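Local atomic coordinates of alpha-galactosidase (Lactobacillus brevis, PDB entry 3MI6), a protein that probably hydrolyses terminal, non-reducing alpha-D-galactose residues from alpha-galactosides such as galactose oligosaccharides, galactomannans and galactolipids. Residues D84-A89 with Q183-D188; D260-D265 with S270-G275. All blocks are in the same frame, centred on the assembly; numbering follows the deposited sequence.

Both contacts are buried in the N-terminal part of this family 36 glycosidase, their centres about 7 Å apart, and they share one antiparallel sheet, in which strand 174-186 runs beside strand 270-274. Contact 2 is one hairpin within that sheet, two neighbouring strands held by main-chain hydrogen bonds, with isoleucines packed on one face and the charged Glu263 and Arg271 on the other. Contact 1 lies on top of it, where a loop before strand 90-93 meets strand 174-186 through side chains alone, and its chemistry is mainly charge. Arg271 connects the two, since its guanidinium from contact 2 forms salt bridges with Asp84 and Asp185 of contact 1.

Contact 1 (D84-A89 with Q183-D188); sequences DFRQPA and QLDLPD
The attraction between Arg86 and Asp185 is electrostatic and not a hydrogen bond: NH1 of Arg86 stays 3.9 Å from OD2 of Asp185, a long salt bridge. The two side chains reach toward each other from facing segments with their flat groups nearly parallel, 18° apart, yet OD2 is displaced from the plane of the guanidinium and NH1 does not aim a hydrogen at it. Asp84 helps to fix that plane: its OD1 accepts NE of Arg86 at 3.0 Å through its syn lone pair. The same OD1 also accepts the backbone N of Arg86, at 3.2 Å and from above the carboxylate plane, which closes an Asx turn. Bending at chi3 (-79°) turns the arginine back toward this aspartate, while its NH2 reaches the carbonyl of Ile73. A methionine in place of Arg86 would probably leave Asp84 OD1 without its charged mate and deprive Asp185 of one of its nearby positive charges. Asp185 is held more firmly from outside, by the backbone N of Ala75 and by Arg271; Gln183 NE2 adds a weak bond to its OD2. At the other end, small Ala89 can bring its CB within 3.4 Å of Gln183 OE1, an oxygen already bonded to Ala78 N. Asp84, Arg86 and Asp185 thus form a buried salt-bridge network, joining an Asx-turn loop to a strand of the N-terminal domain's antiparallel sheet.

Contact 2 (D260-D265 with S270-G275); sequences DAIEVD and SRILTG
A beta hairpin of strands 258-264 and 270-274 brings these segments together as antiparallel neighbours, their axes 4.6 Å apart, within the sheet of the N-terminal domain. Ala261 with Leu273 and Glu263 with Arg271 are the hydrogen-bonded pairs. Leu273 N gives to Ala261 O at 2.8 Å and Ala261 N returns a bond to Leu273 O. In the second pair Arg271 N reaches Glu263 O at 2.9 Å, and Glu263 N meets Arg271 O at 3.0 Å. The side chains of these pairs share one face. There the short Ala261 packs its CB against CB of Leu273 at 4.3 Å, and the long Glu263 and Arg271 carry their charges off the sheet: Glu263 OE1 accepts from Gln87 N in the loop 84-89, while Arg271 forms salt bridges with Asp84 of that loop and with Asp185 of the neighbouring strand, and bonds the carbonyl of Gln87. The other face bears Asp260, Ile262 and Val264 beside Thr274, Ile272 and Ser270. Beta-branched isoleucine suits this buried layer: Ile262 and Ile272 pack against Leu235 of strand 233-236, while Ser270 OG turns to the carbonyl of Asp188. Ile262 and Ile272 run alongside each other in the same direction. Each holds CG1 anti to its carbonyl carbon (chi1 -59° and -57°), and the end of the first side chain leans across to the second, CD1 of Ile262 coming to CG1 of Ile272.

Contact 1 (D84-A89 with Q183-D188)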
loop_
_atom_site.group_PDB
_atom_site.type_symbol
_atom_site.label_atom_id
_atom_site.label_comp_id
_atom_site.label_asym_id
_atom_site.label_seq_id
_atom_site.Cartn_x
_atom_site.Cartn_y
_atom_site.Cartn_z
ATOM N N ASP D 84 -27.055 -22.025 -8.342
ATOM C CA ASP D 84 -26.356 -20.830 -7.919
ATOM C C ASP D 84 -26.246 -20.855 -6.411
ATOM O O ASP D 84 -27.247 -21.040 -5.704
ATOM C CB ASP D 84 -27.128 -19.584 -8.346
ATOM C CG ASP D 84 -26.259 -18.350 -8.378
ATOM O OD1 ASP D 84 -25.097 -18.440 -7.925
ATOM O OD2 ASP D 84 -26.726 -17.296 -8.863
ATOM N N PHE D 85 -25.031 -20.668 -5.908
ATOM C CA PHE D 85 -24.819 -20.665 -4.465
ATOM C C PHE D 85 -24.432 -19.293 -3.902
ATOM O O PHE D 85 -24.255 -19.131 -2.697
ATOM C CB PHE D 85 -23.839 -21.761 -4.063
ATOM C CG PHE D 85 -24.395 -23.139 -4.233
ATOM C CD1 PHE D 85 -25.323 -23.644 -3.319
ATOM C CD2 PHE D 85 -24.021 -23.928 -5.316
ATOM C CE1 PHE D 85 -25.858 -24.915 -3.467
ATOM C CE2 PHE D 85 -24.553 -25.211 -5.471
ATOM C CZ PHE D 85 -25.474 -25.700 -4.542
ATOM N N ARG D 86 -24.338 -18.303 -4.780
ATOM C CA ARG D 86 -24.167 -16.934 -4.342
ATOM C C ARG D 86 -25.409 -16.472 -3.604
ATOM O O ARG D 86 -26.389 -17.202 -3.514
ATOM C CB ARG D 86 -23.894 -16.039 -5.533
ATOM C CG ARG D 86 -22.558 -16.298 -6.137
ATOM C CD ARG D 86 -22.420 -15.548 -7.433
ATOM N NE ARG D 86 -23.102 -16.245 -8.509
ATOM C CZ ARG D 86 -23.164 -15.812 -9.761
ATOM N NH1 ARG D 86 -22.586 -14.666 -10.109
ATOM N NH2 ARG D 86 -23.812 -16.531 -10.670
ATOM N N GLN D 87 -25.361 -15.268 -3.058
ATOM C CA GLN D 87 -26.503 -14.746 -2.334
ATOM C C GLN D 87 -27.616 -14.468 -3.319
ATOM O O GLN D 87 -27.352 -14.082 -4.440
ATOM C CB GLN D 87 -26.117 -13.488 -1.556
ATOM C CG GLN D 87 -25.365 -13.796 -0.267
ATOM C CD GLN D 87 -26.147 -14.726 0.678
ATOM O OE1 GLN D 87 -27.043 -14.290 1.420
ATOM N NE2 GLN D 87 -25.799 -16.015 0.656
ATOM N N PRO D 88 -28.868 -14.702 -2.917
ATOM C CA PRO D 88 -29.989 -14.479 -3.834
ATOM C C PRO D 88 -30.574 -13.092 -3.699
ATOM O O PRO D 88 -30.377 -12.439 -2.684
ATOM C CB PRO D 88 -31.017 -15.512 -3.378
ATOM C CG PRO D 88 -30.764 -15.655 -1.941
ATOM C CD PRO D 88 -29.275 -15.477 -1.734
ATOM N N ALA D 89 -31.287 -12.652 -4.723
ATOM C CA ALA D 89 -31.998 -11.389 -4.662
ATOM C C ALA D 89 -33.282 -11.546 -3.883
ATOM O O ALA D 89 -33.778 -10.586 -3.303
ATOM C CB ALA D 89 -32.332 -10.902 -6.047
ATOM N N GLN D 183 -30.263 -6.304 -8.148
ATOM C CA GLN D 183 -29.086 -7.150 -8.196
ATOM C C GLN D 183 -28.296 -6.746 -9.407
ATOM O O GLN D 183 -28.876 -6.481 -10.456
ATOM C CB GLN D 183 -29.479 -8.608 -8.319
ATOM C CG GLN D 183 -28.361 -9.486 -8.774
ATOM C CD GLN D 183 -28.730 -10.937 -8.644
ATOM O OE1 GLN D 183 -29.443 -11.307 -7.722
ATOM N NE2 GLN D 183 -28.241 -11.771 -9.555
ATOM N N LEU D 184 -26.978 -6.666 -9.261
ATOM C CA LEU D 184 -26.095 -6.417 -10.393
ATOM C C LEU D 184 -24.934 -7.375 -10.364
ATOM O O LEU D 184 -24.158 -7.390 -9.414
ATOM C CB LEU D 184 -25.566 -4.980 -10.417
ATOM C CG LEU D 184 -24.494 -4.801 -11.508
ATOM C CD1 LEU D 184 -25.037 -5.215 -12.903
ATOM C CD2 LEU D 184 -23.849 -3.393 -11.545
ATOM N N ASP D 185 -24.806 -8.174 -11.410
ATOM C CA ASP D 185 -23.640 -9.020 -11.541
ATOM C C ASP D 185 -22.664 -8.408 -12.539
ATOM O O ASP D 185 -23.055 -8.050 -13.654
ATOM C CB ASP D 185 -24.036 -10.431 -11.971
ATOM C CG ASP D 185 -24.732 -11.216 -10.864
ATOM O OD1 ASP D 185 -24.590 -10.851 -9.670
ATOM O OD2 ASP D 185 -25.409 -12.217 -11.188
ATOM N N LEU D 186 -21.401 -8.276 -12.125
ATOM C CA LEU D 186 -20.337 -7.817 -13.003
ATOM C C LEU D 186 -19.345 -8.945 -13.212
ATOM O O LEU D 186 -19.221 -9.835 -12.365
ATOM C CB LEU D 186 -19.637 -6.613 -12.398
ATOM C CG LEU D 186 -20.486 -5.367 -12.135
ATOM C CD1 LEU D 186 -19.723 -4.393 -11.232
ATOM C CD2 LEU D 186 -20.912 -4.703 -13.437
ATOM N N PRO D 187 -18.621 -8.901 -14.344
ATOM C CA PRO D 187 -17.723 -9.958 -14.816
ATOM C C PRO D 187 -16.383 -10.069 -14.071
ATOM O O PRO D 187 -15.716 -11.083 -14.252
ATOM C CB PRO D 187 -17.463 -9.560 -16.273
ATOM C CG PRO D 187 -18.358 -8.394 -16.549
ATOM C CD PRO D 187 -18.626 -7.756 -15.268
ATOM N N ASP D 188 -15.988 -9.060 -13.297
ATOM C CA ASP D 188 -14.750 -9.116 -12.497
ATOM C C ASP D 188 -14.869 -8.428 -11.128
ATOM O O ASP D 188 -15.915 -7.889 -10.775
ATOM C CB ASP D 188 -13.568 -8.518 -13.265
ATOM C CG ASP D 188 -13.634 -6.993 -13.365
ATOM O OD1 ASP D 188 -13.320 -6.298 -12.358
ATOM O OD2 ASP D 188 -13.977 -6.492 -14.464
#

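Contact 2 (D260-D265 with S270-G275)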
loop_
_atom_site.group_PDB
_atom_site.type_symbol
_atom_site.label_atom_id
_atom_site.label_comp_id
_atom_site.label_asym_id
_atom_site.label_seq_id
_atom_site.Cartn_x
_atom_site.Cartn_y
_atom_site.Cartn_z
ATOM N N ASP D 260 -26.550 -3.351 1.788
ATOM C CA ASP D 260 -25.693 -3.086 0.640
ATOM C C ASP D 260 -24.646 -4.162 0.660
ATOM O O ASP D 260 -23.788 -4.171 1.532
ATOM C CB ASP D 260 -24.993 -1.746 0.789
ATOM C CG ASP D 260 -25.838 -0.592 0.325
ATOM O OD1 ASP D 260 -27.020 -0.790 -0.040
ATOM O OD2 ASP D 260 -25.309 0.535 0.324
ATOM N N ALA D 261 -24.715 -5.081 -0.286
ATOM C CA ALA D 261 -23.895 -6.269 -0.185
ATOM C C ALA D 261 -23.188 -6.552 -1.480
ATOM O O ALA D 261 -23.776 -6.492 -2.560
ATOM C CB ALA D 261 -24.720 -7.462 0.261
ATOM N N ILE D 262 -21.905 -6.856 -1.365
ATOM C CA ILE D 262 -21.090 -7.169 -2.517
ATOM C C ILE D 262 -20.343 -8.454 -2.270
ATOM O O ILE D 262 -19.562 -8.555 -1.323
ATOM C CB ILE D 262 -20.065 -6.112 -2.746
ATOM C CG1 ILE D 262 -20.756 -4.800 -2.952
ATOM C CG2 ILE D 262 -19.287 -6.421 -3.978
ATOM C CD1 ILE D 262 -20.153 -4.059 -4.108
ATOM N N GLU D 263 -20.575 -9.424 -3.144
ATOM C CA GLU D 263 -19.988 -10.743 -3.001
ATOM C C GLU D 263 -19.121 -11.017 -4.211
ATOM O O GLU D 263 -19.533 -10.807 -5.347
ATOM C CB GLU D 263 -21.089 -11.803 -2.867
ATOM C CG GLU D 263 -20.597 -13.186 -2.473
ATOM C CD GLU D 263 -21.740 -14.192 -2.393
ATOM O OE1 GLU D 263 -22.822 -13.870 -2.953
ATOM O OE2 GLU D 263 -21.559 -15.284 -1.780
ATOM N N VAL D 264 -17.907 -11.466 -3.944
ATOM C CA VAL D 264 -16.962 -11.855 -4.978
ATOM C C VAL D 264 -16.906 -13.366 -4.925
ATOM O O VAL D 264 -16.528 -13.937 -3.908
ATOM C CB VAL D 264 -15.568 -11.258 -4.700
ATOM C CG1 VAL D 264 -14.578 -11.685 -5.754
ATOM C CG2 VAL D 264 -15.659 -9.719 -4.618
ATOM N N ASP D 265 -17.298 -14.014 -6.015
ATOM C CA ASP D 265 -17.430 -15.463 -6.011
ATOM C C ASP D 265 -16.141 -16.149 -6.417
ATOM O O ASP D 265 -15.110 -15.504 -6.630
ATOM C CB ASP D 265 -18.566 -15.921 -6.929
ATOM C CG ASP D 265 -18.216 -15.794 -8.406
ATOM O OD1 ASP D 265 -17.389 -14.929 -8.737
ATOM O OD2 ASP D 265 -18.771 -16.543 -9.242
ATOM N N SER D 270 -18.642 -10.238 -9.318
ATOM C CA SER D 270 -19.217 -9.459 -8.247
ATOM C C SER D 270 -20.726 -9.375 -8.332
ATOM O O SER D 270 -21.267 -8.965 -9.348
ATOM C CB SER D 270 -18.656 -8.049 -8.296
ATOM O OG SER D 270 -17.248 -8.080 -8.185
ATOM N N ARG D 271 -21.399 -9.742 -7.244
ATOM C CA ARG D 271 -22.815 -9.470 -7.108
ATOM C C ARG D 271 -23.058 -8.310 -6.138
ATOM O O ARG D 271 -22.755 -8.408 -4.947
ATOM C CB ARG D 271 -23.557 -10.729 -6.648
ATOM C CG ARG D 271 -25.085 -10.610 -6.679
ATOM C CD ARG D 271 -25.740 -11.976 -6.567
ATOM N NE ARG D 271 -25.833 -12.636 -7.861
ATOM C CZ ARG D 271 -26.168 -13.912 -8.035
ATOM N NH1 ARG D 271 -26.431 -14.680 -6.989
ATOM N NH2 ARG D 271 -26.222 -14.424 -9.258
ATOM N N ILE D 272 -23.604 -7.212 -6.658
ATOM C CA ILE D 272 -24.038 -6.100 -5.820
ATOM C C ILE D 272 -25.548 -6.177 -5.567
ATOM O O ILE D 272 -26.341 -6.044 -6.482
ATOM C CB ILE D 272 -23.688 -4.710 -6.443
ATOM C CG1 ILE D 272 -22.185 -4.565 -6.706
ATOM C CG2 ILE D 272 -24.118 -3.583 -5.523
ATOM C CD1 ILE D 272 -21.612 -5.507 -7.744
ATOM N N LEU D 273 -25.927 -6.385 -4.309
ATOM C CA LEU D 273 -27.323 -6.506 -3.900
ATOM C C LEU D 273 -27.684 -5.300 -3.101
ATOM O O LEU D 273 -26.933 -4.942 -2.225
ATOM C CB LEU D 273 -27.492 -7.715 -2.979
ATOM C CG LEU D 273 -27.522 -9.104 -3.603
ATOM C CD1 LEU D 273 -27.820 -10.152 -2.558
ATOM C CD2 LEU D 273 -28.578 -9.108 -4.675
ATOM N N THR D 274 -28.821 -4.671 -3.382
ATOM C CA THR D 274 -29.301 -3.572 -2.540
ATOM C C THR D 274 -30.822 -3.520 -2.352
ATOM O O THR D 274 -31.582 -3.659 -3.299
ATOM C CB THR D 274 -28.781 -2.194 -3.006
ATOM O OG1 THR D 274 -29.069 -2.007 -4.391
ATOM C CG2 THR D 274 -27.265 -2.080 -2.793
ATOM N N GLY D 275 -31.260 -3.329 -1.115
ATOM C CA GLY D 275 -32.664 -3.135 -0.820
ATOM C C GLY D 275 -32.928 -3.289 0.668
ATOM O O GLY D 275 -32.056 -3.045 1.508
#